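Local coordinates for calcium binding protein (Fasciola hepatica, PDB 5FX0), which probably binds calcium through the full-length protein, of which this is the dynein light chain-like domain, seen paired with a second copy, at residues Gln27-Glu32 / Asp60-Arg65; Glu32-Leu37 / His95-Trp100; Tyr58-Glu61 / Val66-Cys69; Gly74-His79 / Ser87-Tyr92. One frame throughout, in Å; residues are numbered along the deposited sequence.

Contact 1: residues Gln27-Glu32 / Asp60-Arg65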
loop_
_atom_site.group_PDB
_atom_site.type_symbol
_atom_site.label_atom_id
_atom_site.label_comp_id
_atom_site.label_asym_id
_atom_site.label_seq_id
_atom_site.Cartn_x
_atom_site.Cartn_y
_atom_site.Cartn_z
ATOM N N GLN A 27 12.002 14.237 5.522
ATOM C CA GLN A 27 11.495 14.186 4.148
ATOM C C GLN A 27 12.645 14.183 3.166
ATOM O O GLN A 27 12.635 13.403 2.236
ATOM C CB GLN A 27 10.582 15.374 3.798
ATOM C CG GLN A 27 9.296 15.496 4.605
ATOM C CD GLN A 27 8.609 16.835 4.380
ATOM O OE1 GLN A 27 8.448 17.281 3.244
ATOM N NE2 GLN A 27 8.180 17.458 5.452
ATOM N N VAL A 28 13.624 15.064 3.366
ATOM C CA VAL A 28 14.780 15.152 2.476
ATOM C C VAL A 28 15.586 13.840 2.511
ATOM O O VAL A 28 15.885 13.309 1.468
ATOM C CB VAL A 28 15.678 16.391 2.790
ATOM C CG1 VAL A 28 16.989 16.369 1.984
ATOM C CG2 VAL A 28 14.926 17.689 2.493
ATOM N N GLU A 29 15.904 13.313 3.693
ATOM C CA GLU A 29 16.673 12.049 3.798
ATOM C C GLU A 29 15.976 10.873 3.130
ATOM O O GLU A 29 16.591 10.124 2.373
ATOM C CB GLU A 29 16.902 11.650 5.249
ATOM C CG GLU A 29 17.875 12.520 6.008
ATOM C CD GLU A 29 18.120 12.020 7.424
ATOM O OE1 GLU A 29 17.150 11.588 8.102
ATOM O OE2 GLU A 29 19.294 12.075 7.862
ATOM N N VAL A 30 14.693 10.716 3.430
ATOM C CA VAL A 30 13.902 9.623 2.898
ATOM C C VAL A 30 13.803 9.700 1.373
ATOM O O VAL A 30 13.991 8.682 0.690
ATOM C CB VAL A 30 12.495 9.606 3.522
ATOM C CG1 VAL A 30 11.571 8.630 2.819
ATOM C CG2 VAL A 30 12.589 9.246 4.998
ATOM N N THR A 31 13.519 10.886 0.830
ATOM C CA THR A 31 13.394 11.019 -0.626
ATOM C C THR A 31 14.746 10.871 -1.365
ATOM O O THR A 31 14.793 10.214 -2.383
ATOM C CB THR A 31 12.683 12.311 -1.043
ATOM O OG1 THR A 31 13.369 13.422 -0.500
ATOM C CG2 THR A 31 11.240 12.337 -0.565
ATOM N N GLU A 32 15.840 11.414 -0.836
ATOM C CA GLU A 32 17.169 11.213 -1.469
ATOM C C GLU A 32 17.579 9.731 -1.481
ATOM O O GLU A 32 18.068 9.221 -2.492
ATOM C CB GLU A 32 18.269 12.032 -0.796
ATOM C CG GLU A 32 18.051 13.546 -0.744
ATOM C CD GLU A 32 18.101 14.267 -2.084
ATOM O OE1 GLU A 32 18.345 13.639 -3.145
ATOM O OE2 GLU A 32 17.892 15.505 -2.061
ATOM N N ASP A 60 13.781 1.692 9.454
ATOM C CA ASP A 60 13.804 0.966 10.728
ATOM C C ASP A 60 15.092 1.353 11.503
ATOM O O ASP A 60 15.032 1.810 12.639
ATOM C CB ASP A 60 13.720 -0.578 10.503
ATOM C CG ASP A 60 12.276 -1.101 10.228
ATOM O OD1 ASP A 60 11.268 -0.407 10.452
ATOM O OD2 ASP A 60 12.136 -2.256 9.788
ATOM N N GLU A 61 16.233 1.212 10.842
ATOM C CA GLU A 61 17.546 1.525 11.425
ATOM C C GLU A 61 17.723 2.996 11.820
ATOM O O GLU A 61 18.297 3.289 12.869
ATOM C CB GLU A 61 18.665 1.128 10.454
ATOM C CG GLU A 61 18.807 -0.376 10.235
ATOM C CD GLU A 61 19.496 -0.724 8.922
ATOM O OE1 GLU A 61 20.273 0.109 8.399
ATOM O OE2 GLU A 61 19.256 -1.838 8.402
ATOM N N LYS A 62 17.220 3.907 10.986
ATOM C CA LYS A 62 17.425 5.344 11.164
ATOM C C LYS A 62 16.346 6.067 11.987
ATOM O O LYS A 62 16.645 7.092 12.585
ATOM C CB LYS A 62 17.561 6.009 9.795
ATOM C CG LYS A 62 18.156 7.399 9.856
ATOM C CD LYS A 62 18.654 7.860 8.501
ATOM C CE LYS A 62 19.449 9.147 8.634
ATOM N NZ LYS A 62 20.724 8.972 9.382
ATOM N N TYR A 63 15.104 5.565 11.997
ATOM C CA TYR A 63 14.014 6.178 12.783
ATOM C C TYR A 63 13.309 5.208 13.729
ATOM O O TYR A 63 12.261 5.545 14.294
ATOM C CB TYR A 63 12.959 6.842 11.866
ATOM C CG TYR A 63 13.558 7.706 10.772
ATOM C CD1 TYR A 63 14.334 8.825 11.079
ATOM C CD2 TYR A 63 13.372 7.382 9.427
ATOM C CE1 TYR A 63 14.913 9.594 10.074
ATOM C CE2 TYR A 63 13.934 8.145 8.425
ATOM C CZ TYR A 63 14.704 9.245 8.748
ATOM O OH TYR A 63 15.260 9.966 7.724
ATOM N N GLY A 64 13.852 4.012 13.918
ATOM C CA GLY A 64 13.185 3.018 14.742
ATOM C C GLY A 64 12.039 2.320 14.045
ATOM O O GLY A 64 11.447 2.839 13.118
ATOM N N ARG A 65 11.706 1.144 14.552
ATOM C CA ARG A 65 10.782 0.219 13.894
ATOM C C ARG A 65 9.332 0.642 14.204
ATOM O O ARG A 65 9.152 1.607 14.933
ATOM C CB ARG A 65 11.113 -1.219 14.354
ATOM C CG ARG A 65 12.581 -1.609 14.092
ATOM C CD ARG A 65 12.922 -3.075 14.350
ATOM N NE ARG A 65 12.156 -3.970 13.477
ATOM C CZ ARG A 65 11.247 -4.876 13.861
ATOM N NH1 ARG A 65 10.955 -5.096 15.144
ATOM N NH2 ARG A 65 10.619 -5.601 12.939
#
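E29 on helix 24-40 and Y63 in the last turn of helix 48-63 meet where the phenol hydroxyl donates a hydrogen bond to the carboxylate, OH to OE1 2.5 Å. The donor reaches OE1 on its anti side and 31° out of the carboxylate plane, while OE1 itself lies at the edge of the tyrosine ring. Tyrosine suits this place because its long ring spans the gap between the helices and ends in a polar group. The inner side is buried and apolar: V30 CG2 touches Y63 CE2 at 3.8 Å. With CG2 anti to its carbonyl carbon (chi1 170°), V30 turns that methyl to the ring; a short branched valine fits a buried position between helices. The outer side is open to solvent and held less firmly. K62 passes the carboxylate at about a right angle and its CE comes near E29 OE2, but the salt bridge from K62 NZ to that oxygen is long, 3.7 Å. A flexible lysine suits this exposed turn, and its charge probably favours the ionised carboxylate. Beyond the pair, V30 also packs on M55 and M59 of helix 48-63 and on I88 of strand 87-92, E29 leans on Y58, and the carbonyl O of Y63 accepts a hydrogen bond from R101 of strand 95-101.

Contact 2: residues Glu32-Leu37 / His95-Trp100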
loop_
_atom_site.group_PDB
_atom_site.type_symbol
_atom_site.label_atom_id
_atom_site.label_comp_id
_atom_site.label_asym_id
_atom_site.label_seq_id
_atom_site.Cartn_x
_atom_site.Cartn_y
_atom_site.Cartn_z
ATOM N N GLU A 32 15.840 11.414 -0.836
ATOM C CA GLU A 32 17.169 11.213 -1.469
ATOM C C GLU A 32 17.579 9.731 -1.481
ATOM O O GLU A 32 18.068 9.221 -2.492
ATOM C CB GLU A 32 18.269 12.032 -0.796
ATOM C CG GLU A 32 18.051 13.546 -0.744
ATOM C CD GLU A 32 18.101 14.267 -2.084
ATOM O OE1 GLU A 32 18.345 13.639 -3.145
ATOM O OE2 GLU A 32 17.892 15.505 -2.061
ATOM N N LYS A 33 17.335 9.042 -0.369
ATOM C CA LYS A 33 17.503 7.586 -0.293
ATOM C C LYS A 33 16.691 6.839 -1.354
ATOM O O LYS A 33 17.226 5.969 -2.055
ATOM C CB LYS A 33 17.151 7.057 1.108
ATOM C CG LYS A 33 17.435 5.579 1.320
ATOM C CD LYS A 33 18.922 5.323 1.454
ATOM C CE LYS A 33 19.285 3.840 1.383
ATOM N NZ LYS A 33 20.632 3.670 0.758
ATOM N N PHE A 34 15.412 7.175 -1.496
ATOM C CA PHE A 34 14.613 6.527 -2.531
ATOM C C PHE A 34 15.199 6.751 -3.936
ATOM O O PHE A 34 15.231 5.830 -4.752
ATOM C CB PHE A 34 13.181 7.012 -2.502
ATOM C CG PHE A 34 12.260 6.222 -3.379
ATOM C CD1 PHE A 34 11.770 5.010 -2.957
ATOM C CD2 PHE A 34 11.900 6.681 -4.624
ATOM C CE1 PHE A 34 10.910 4.269 -3.748
ATOM C CE2 PHE A 34 11.023 5.954 -5.421
ATOM C CZ PHE A 34 10.527 4.748 -4.978
ATOM N N LYS A 35 15.611 7.987 -4.198
ATOM C CA LYS A 35 16.253 8.392 -5.457
ATOM C C LYS A 35 17.457 7.481 -5.776
ATOM O O LYS A 35 17.577 6.964 -6.877
ATOM C CB LYS A 35 16.712 9.849 -5.344
ATOM C CG LYS A 35 16.705 10.671 -6.612
ATOM C CD LYS A 35 16.991 12.143 -6.286
ATOM C CE LYS A 35 16.987 13.040 -7.516
ATOM N NZ LYS A 35 18.235 12.911 -8.316
ATOM N N SER A 36 18.332 7.281 -4.797
ATOM C CA SER A 36 19.571 6.530 -5.036
ATOM C C SER A 36 19.283 5.040 -5.155
ATOM O O SER A 36 19.928 4.353 -5.949
ATOM C CB SER A 36 20.615 6.782 -3.939
ATOM O OG SER A 36 20.526 5.806 -2.918
ATOM N N LEU A 37 18.316 4.547 -4.376
ATOM C CA LEU A 37 17.936 3.143 -4.454
ATOM C C LEU A 37 17.327 2.779 -5.798
ATOM O O LEU A 37 17.648 1.716 -6.351
ATOM C CB LEU A 37 16.992 2.744 -3.328
ATOM C CG LEU A 37 17.560 2.697 -1.909
ATOM C CD1 LEU A 37 16.436 2.341 -0.957
ATOM C CD2 LEU A 37 18.690 1.680 -1.796
ATOM N N HIS A 95 6.958 5.897 -10.297
ATOM C CA HIS A 95 6.774 5.234 -9.016
ATOM C C HIS A 95 6.285 6.164 -7.912
ATOM O O HIS A 95 6.719 7.308 -7.812
ATOM C CB HIS A 95 8.075 4.585 -8.606
ATOM C CG HIS A 95 8.520 3.548 -9.573
ATOM N ND1 HIS A 95 7.772 2.421 -9.839
ATOM C CD2 HIS A 95 9.606 3.483 -10.374
ATOM C CE1 HIS A 95 8.391 1.692 -10.745
ATOM N NE2 HIS A 95 9.503 2.317 -11.089
ATOM N N ILE A 96 5.370 5.639 -7.103
ATOM C CA ILE A 96 4.829 6.311 -5.929
ATOM C C ILE A 96 5.333 5.478 -4.776
ATOM O O ILE A 96 5.168 4.268 -4.787
ATOM C CB ILE A 96 3.279 6.340 -5.928
ATOM C CG1 ILE A 96 2.756 7.293 -7.022
ATOM C CG2 ILE A 96 2.730 6.739 -4.552
ATOM C CD1 ILE A 96 1.312 7.048 -7.432
ATOM N N CYS A 97 5.953 6.127 -3.795
ATOM C CA CYS A 97 6.357 5.479 -2.563
ATOM C C CYS A 97 5.443 5.889 -1.407
ATOM O O CYS A 97 5.313 7.056 -1.115
ATOM C CB CYS A 97 7.807 5.822 -2.243
ATOM S SG CYS A 97 8.378 5.057 -0.723
ATOM N N LEU A 98 4.817 4.907 -0.778
ATOM C CA LEU A 98 4.094 5.072 0.458
ATOM C C LEU A 98 4.917 4.399 1.559
ATOM O O LEU A 98 5.200 3.219 1.476
ATOM C CB LEU A 98 2.717 4.406 0.376
ATOM C CG LEU A 98 1.861 4.707 -0.849
ATOM C CD1 LEU A 98 0.573 3.902 -0.741
ATOM C CD2 LEU A 98 1.551 6.203 -1.014
ATOM N N ALA A 99 5.292 5.150 2.583
ATOM C CA ALA A 99 6.016 4.596 3.740
ATOM C C ALA A 99 5.426 5.178 5.001
ATOM O O ALA A 99 5.165 6.363 5.070
ATOM C CB ALA A 99 7.518 4.902 3.651
ATOM N N TRP A 100 5.205 4.346 5.991
ATOM C CA TRP A 100 4.690 4.816 7.252
ATOM C C TRP A 100 5.038 3.866 8.379
ATOM O O TRP A 100 5.432 2.720 8.165
ATOM C CB TRP A 100 3.188 5.024 7.154
ATOM C CG TRP A 100 2.434 3.770 7.050
ATOM C CD1 TRP A 100 1.863 3.088 8.068
ATOM C CD2 TRP A 100 2.151 3.034 5.864
ATOM N NE1 TRP A 100 1.247 1.970 7.603
ATOM C CE2 TRP A 100 1.403 1.909 6.247
ATOM C CE3 TRP A 100 2.445 3.219 4.519
ATOM C CZ2 TRP A 100 0.946 0.956 5.324
ATOM C CZ3 TRP A 100 1.993 2.276 3.598
ATOM C CH2 TRP A 100 1.253 1.163 4.003
#
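F34 in helix 24-40 and C97 in strand 95-101 bring their backbones closest, CA to CA 8.3 Å, a spacing filled by the side chains of these two residues. The phenylalanine ring extends from the helix with CG anti to the backbone N (chi1 -170°), which carries it across to the strand. C97 CB sits over one face, offset toward the rim, 4.1 Å from the centroid of the F34 ring and 23° off the normal: a CH-pi contact. Its nearest ring atom is F34 CE1, 3.8 Å from C97 CB. The sulfur approaches more obliquely, with SG 4.6 Å from the centroid of the same ring, a Cys sulfur-aromatic contact. Cysteine suits the site because it is compact enough to fit against a ring face, yet its sulfur is polarisable and at ease in a buried apolar setting. H95 adds a peripheral touch, its CB at the edge of the ring, 4.4 Å from F34 CZ. No hydrogen bond joins the two segments; this is apolar packing of helix on sheet. Around it, F90 of strand 87-92 meets the F34 ring edge-to-face, V51 of helix 48-63 and I71 of strand 67-72 also touch F34, and C97 packs against C69 of that same strand.

Contact 3: residues Tyr58-Glu61 / Val66-Cys69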
loop_
_atom_site.group_PDB
_atom_site.type_symbol
_atom_site.label_atom_id
_atom_site.label_comp_id
_atom_site.label_asym_id
_atom_site.label_seq_id
_atom_site.Cartn_x
_atom_site.Cartn_y
_atom_site.Cartn_z
ATOM N N TYR A 58 16.279 0.747 5.907
ATOM C CA TYR A 58 16.925 2.052 6.154
ATOM C C TYR A 58 16.175 2.870 7.209
ATOM O O TYR A 58 16.776 3.468 8.098
ATOM C CB TYR A 58 17.050 2.848 4.846
ATOM C CG TYR A 58 17.446 4.308 4.990
ATOM C CD1 TYR A 58 18.796 4.693 5.079
ATOM C CD2 TYR A 58 16.471 5.318 4.997
ATOM C CE1 TYR A 58 19.148 6.036 5.187
ATOM C CE2 TYR A 58 16.813 6.656 5.115
ATOM C CZ TYR A 58 18.146 7.014 5.197
ATOM O OH TYR A 58 18.461 8.349 5.313
ATOM N N MET A 59 14.851 2.852 7.128
ATOM C CA MET A 59 14.042 3.631 8.030
ATOM C C MET A 59 13.856 3.013 9.393
ATOM O O MET A 59 13.735 3.736 10.367
ATOM C CB MET A 59 12.708 3.903 7.380
ATOM C CG MET A 59 12.915 4.737 6.132
ATOM S SD MET A 59 11.442 5.645 5.737
ATOM C CE MET A 59 10.400 4.299 5.185
ATOM N N ASP A 60 13.781 1.692 9.454
ATOM C CA ASP A 60 13.804 0.966 10.728
ATOM C C ASP A 60 15.092 1.353 11.503
ATOM O O ASP A 60 15.032 1.810 12.639
ATOM C CB ASP A 60 13.720 -0.578 10.503
ATOM C CG ASP A 60 12.276 -1.101 10.228
ATOM O OD1 ASP A 60 11.268 -0.407 10.452
ATOM O OD2 ASP A 60 12.136 -2.256 9.788
ATOM N N GLU A 61 16.233 1.212 10.842
ATOM C CA GLU A 61 17.546 1.525 11.425
ATOM C C GLU A 61 17.723 2.996 11.820
ATOM O O GLU A 61 18.297 3.289 12.869
ATOM C CB GLU A 61 18.665 1.128 10.454
ATOM C CG GLU A 61 18.807 -0.376 10.235
ATOM C CD GLU A 61 19.496 -0.724 8.922
ATOM O OE1 GLU A 61 20.273 0.109 8.399
ATOM O OE2 GLU A 61 19.256 -1.838 8.402
ATOM N N VAL A 66 8.291 0.035 13.612
ATOM C CA VAL A 66 8.343 -0.824 12.421
ATOM C C VAL A 66 7.755 -0.038 11.228
ATOM O O VAL A 66 6.603 0.429 11.285
ATOM C CB VAL A 66 7.496 -2.101 12.604
ATOM C CG1 VAL A 66 7.745 -3.070 11.459
ATOM C CG2 VAL A 66 7.799 -2.792 13.926
ATOM N N TRP A 67 8.538 0.098 10.156
ATOM C CA TRP A 67 8.055 0.731 8.915
ATOM C C TRP A 67 7.449 -0.266 7.929
ATOM O O TRP A 67 7.805 -1.431 7.945
ATOM C CB TRP A 67 9.167 1.528 8.255
ATOM C CG TRP A 67 9.540 2.711 9.072
ATOM C CD1 TRP A 67 10.385 2.736 10.134
ATOM C CD2 TRP A 67 9.057 4.046 8.919
ATOM N NE1 TRP A 67 10.476 4.003 10.647
ATOM C CE2 TRP A 67 9.677 4.832 9.918
ATOM C CE3 TRP A 67 8.171 4.664 8.024
ATOM C CZ2 TRP A 67 9.449 6.196 10.046
ATOM C CZ3 TRP A 67 7.931 6.020 8.174
ATOM C CH2 TRP A 67 8.569 6.767 9.182
ATOM N N GLN A 68 6.468 0.206 7.154
ATOM C CA GLN A 68 5.899 -0.464 5.971
ATOM C C GLN A 68 6.264 0.432 4.803
ATOM O O GLN A 68 6.251 1.654 4.944
ATOM C CB GLN A 68 4.364 -0.508 5.976
ATOM C CG GLN A 68 3.662 -0.635 7.313
ATOM C CD GLN A 68 3.744 -2.027 7.862
ATOM O OE1 GLN A 68 4.492 -2.859 7.353
ATOM N NE2 GLN A 68 2.975 -2.297 8.904
ATOM N N CYS A 69 6.576 -0.165 3.660
ATOM C CA CYS A 69 6.810 0.561 2.415
ATOM C C CYS A 69 6.059 -0.142 1.301
ATOM O O CYS A 69 6.135 -1.365 1.160
ATOM C CB CYS A 69 8.298 0.653 2.064
ATOM S SG CYS A 69 8.595 1.664 0.578
#
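The indole of W67 receives M59 over one face and the carboxylate of D60 at its edge. M59 CB stands 3.7 Å from the centroid of the five-membered ring of W67, close to the normal, a CH-pi contact. Further along the same residue, SD lies over the six-membered ring, 4.2 Å from its centroid, in a Met-aromatic contact. The methionine chain turns at its last torsion (chi3 -71°), which brings CE to 3.6 Å from W67 CE3. Long, unbranched and polarisable, methionine can follow the broad indole surface over both its rings. At the edge, D60 OD1 comes 3.3 Å from W67 CD1, with the carboxylate and ring planes 47° apart.

The same oxygen accepts the backbone N-H of W67, N to OD1 2.8 Å, in a fairly straight bond of 164° that meets OD1 nearly along its C-O direction. A side chain as short as aspartate's suits this spot, since the chain comes back so close to the helix just before the strand: the CA atoms of D60 and V66 are 6.0 Å apart. The contact thus ties the end of helix 48-63 to the beginning of strand 67-72, an alpha-to-beta connection of the dynein light chain fold, through a short connection with a cis peptide before V66.

D60 OD2 has a second partner in K56 NZ, a salt bridge that probably steadies the carboxylate and keeps it charged. M59 also touches A99 of strand 95-101 and V30 of helix 24-40, while C69 pairs in antiparallel fashion with a strand of the second subunit, and V66 packs on F80 of that subunit.

Contact 4: residues Gly74-His79 / Ser87-Tyr92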
loop_
_atom_site.group_PDB
_atom_site.type_symbol
_atom_site.label_atom_id
_atom_site.label_comp_id
_atom_site.label_asym_id
_atom_site.label_seq_id
_atom_site.Cartn_x
_atom_site.Cartn_y
_atom_site.Cartn_z
ATOM N N GLY A 74 -0.081 3.986 -10.336
ATOM C CA GLY A 74 -1.525 3.971 -10.460
ATOM C C GLY A 74 -2.077 4.876 -9.402
ATOM O O GLY A 74 -1.402 5.800 -8.977
ATOM N N SER A 75 -3.303 4.602 -8.983
ATOM C CA SER A 75 -3.989 5.394 -7.974
ATOM C C SER A 75 -4.144 4.531 -6.729
ATOM O O SER A 75 -4.121 3.287 -6.793
ATOM C CB SER A 75 -5.356 5.812 -8.497
ATOM O OG SER A 75 -5.337 5.961 -9.917
ATOM N N TYR A 76 -4.300 5.184 -5.593
ATOM C CA TYR A 76 -4.364 4.468 -4.318
ATOM C C TYR A 76 -5.207 5.263 -3.340
ATOM O O TYR A 76 -5.301 6.482 -3.458
ATOM C CB TYR A 76 -2.960 4.195 -3.742
ATOM C CG TYR A 76 -2.284 5.439 -3.286
ATOM C CD1 TYR A 76 -1.600 6.250 -4.178
ATOM C CD2 TYR A 76 -2.402 5.868 -1.979
ATOM C CE1 TYR A 76 -1.019 7.434 -3.763
ATOM C CE2 TYR A 76 -1.822 7.057 -1.552
ATOM C CZ TYR A 76 -1.135 7.828 -2.453
ATOM O OH TYR A 76 -0.565 8.998 -2.027
ATOM N N TRP A 77 -5.797 4.536 -2.395
ATOM C CA TRP A 77 -6.581 5.053 -1.287
ATOM C C TRP A 77 -6.186 4.172 -0.108
ATOM O O TRP A 77 -6.211 2.953 -0.227
ATOM C CB TRP A 77 -8.077 4.901 -1.600
ATOM C CG TRP A 77 -8.442 5.546 -2.876
ATOM C CD1 TRP A 77 -8.847 6.840 -3.058
ATOM C CD2 TRP A 77 -8.370 4.958 -4.188
ATOM N NE1 TRP A 77 -9.062 7.083 -4.396
ATOM C CE2 TRP A 77 -8.773 5.952 -5.113
ATOM C CE3 TRP A 77 -7.997 3.693 -4.669
ATOM C CZ2 TRP A 77 -8.813 5.724 -6.484
ATOM C CZ3 TRP A 77 -8.049 3.465 -6.035
ATOM C CH2 TRP A 77 -8.455 4.484 -6.929
ATOM N N MET A 78 -5.802 4.757 1.020
ATOM C CA MET A 78 -5.273 3.971 2.138
ATOM C C MET A 78 -5.860 4.373 3.486
ATOM O O MET A 78 -6.482 5.449 3.622
ATOM C CB MET A 78 -3.746 4.042 2.186
ATOM C CG MET A 78 -3.148 5.408 2.484
ATOM S SD MET A 78 -1.431 5.275 3.043
ATOM C CE MET A 78 -1.302 6.718 4.111
ATOM N N HIS A 79 -5.675 3.473 4.455
ATOM C CA HIS A 79 -5.982 3.731 5.861
ATOM C C HIS A 79 -5.167 2.819 6.806
ATOM O O HIS A 79 -5.098 1.602 6.603
ATOM C CB HIS A 79 -7.484 3.585 6.143
ATOM C CG HIS A 79 -7.914 4.223 7.433
ATOM N ND1 HIS A 79 -7.916 5.591 7.623
ATOM C CD2 HIS A 79 -8.344 3.684 8.597
ATOM C CE1 HIS A 79 -8.332 5.865 8.846
ATOM N NE2 HIS A 79 -8.602 4.726 9.457
ATOM N N SER A 87 4.351 9.264 8.382
ATOM C CA SER A 87 4.150 8.768 7.046
ATOM C C SER A 87 4.685 9.742 6.030
ATOM O O SER A 87 4.827 10.944 6.282
ATOM C CB SER A 87 2.668 8.575 6.772
ATOM O OG SER A 87 2.041 9.835 6.698
ATOM N N ILE A 88 4.935 9.203 4.856
ATOM C CA ILE A 88 5.351 9.974 3.706
ATOM C C ILE A 88 4.828 9.262 2.460
ATOM O O ILE A 88 4.771 8.015 2.401
ATOM C CB ILE A 88 6.862 10.203 3.718
ATOM C CG1 ILE A 88 7.275 11.246 2.698
ATOM C CG2 ILE A 88 7.658 8.916 3.520
ATOM C CD1 ILE A 88 8.686 11.727 2.941
ATOM N N GLN A 89 4.371 10.074 1.518
ATOM C CA GLN A 89 3.874 9.639 0.227
ATOM C C GLN A 89 4.468 10.590 -0.773
ATOM O O GLN A 89 4.338 11.788 -0.635
ATOM C CB GLN A 89 2.379 9.732 0.171
ATOM C CG GLN A 89 1.705 8.947 1.266
ATOM C CD GLN A 89 0.243 9.251 1.310
ATOM O OE1 GLN A 89 -0.419 9.345 0.280
ATOM N NE2 GLN A 89 -0.269 9.444 2.502
ATOM N N PHE A 90 5.160 10.058 -1.756
ATOM C CA PHE A 90 5.756 10.891 -2.773
ATOM C C PHE A 90 5.883 10.152 -4.086
ATOM O O PHE A 90 5.779 8.940 -4.134
ATOM C CB PHE A 90 7.098 11.447 -2.292
ATOM C CG PHE A 90 8.126 10.409 -2.016
ATOM C CD1 PHE A 90 8.152 9.766 -0.814
ATOM C CD2 PHE A 90 9.085 10.088 -2.965
ATOM C CE1 PHE A 90 9.105 8.793 -0.542
ATOM C CE2 PHE A 90 10.043 9.111 -2.713
ATOM C CZ PHE A 90 10.059 8.476 -1.491
ATOM N N ARG A 91 6.071 10.914 -5.141
ATOM C CA ARG A 91 6.207 10.385 -6.482
ATOM C C ARG A 91 7.643 10.649 -6.944
ATOM O O ARG A 91 8.204 11.728 -6.731
ATOM C CB ARG A 91 5.187 11.055 -7.396
ATOM C CG ARG A 91 5.330 10.754 -8.889
ATOM C CD ARG A 91 4.171 11.302 -9.724
ATOM N NE ARG A 91 2.942 10.543 -9.456
ATOM C CZ ARG A 91 1.959 10.885 -8.607
ATOM N NH1 ARG A 91 1.985 12.021 -7.915
ATOM N NH2 ARG A 91 0.921 10.067 -8.447
ATOM N N TYR A 92 8.242 9.641 -7.549
ATOM C CA TYR A 92 9.490 9.808 -8.273
ATOM C C TYR A 92 9.315 9.166 -9.640
ATOM O O TYR A 92 9.286 7.955 -9.765
ATOM C CB TYR A 92 10.631 9.179 -7.525
ATOM C CG TYR A 92 11.967 9.426 -8.190
ATOM C CD1 TYR A 92 12.408 10.727 -8.467
ATOM C CD2 TYR A 92 12.793 8.368 -8.543
ATOM C CE1 TYR A 92 13.624 10.951 -9.077
ATOM C CE2 TYR A 92 14.012 8.590 -9.147
ATOM C CZ TYR A 92 14.418 9.873 -9.414
ATOM O OH TYR A 92 15.623 10.072 -10.009
#
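Y76 holds CG between its backbone N and carbonyl carbon (chi1 69°), which turns the ring toward Q89, whereas Q89 places CG anti to its own carbonyl carbon and then runs extended (chi2 171°); the two groups meet between strands 75-79 and 87-92. The Y76 hydroxyl and Q89 OE1 form a hydrogen bond with the phenol as donor, modelled as very short, so its exact length is doubtful. OE1 lies in the plane of the ring at its edge, while the amide plane is turned 72° from that of the ring. M78, from the same strand as Y76, runs head-on toward Q89, and its CE reaches 3.3 Å from Q89 NE2. Glutamine suits the place by its length and its amide carbonyl, which accepts the hydrogen bond of the phenol; tyrosine supplies a rigid reach, and methionine a flexible apolar arm. With the CA atoms of Y76 and Q89 10.7 Å apart, the backbones do not pair here. Y76 and Q89 both rest on L98. Residues 74-79 instead pair antiparallel with a strand of the second subunit. Such a strand given to the partner's sheet is the swapped-strand dimer arrangement known from dynein light chains.

In the fold
Helix 24-40 serves contacts 1 and 2, whose centres lie 10 Å apart, and helix 48-63 contacts 1 and 3, with centres 7 Å apart. Along the chain contacts 1 and 2 cross, while contacts 3 and 4 nest in the loop contact 2 closes, contact 3 closing before contact 4 opens. Strands 67-72, 95-101 and 87-92 are successive neighbours in one antiparallel sheet, joining contacts 3, 2 and 4. V30 of contact 1 meets I88 of contact 4, though their centres are about 17 Å apart, and M59 of contact 3 meets A99 of contact 2, so both helices pack on the sheet. Strands 67-72 and 75-79 pair across the interface with the second subunit.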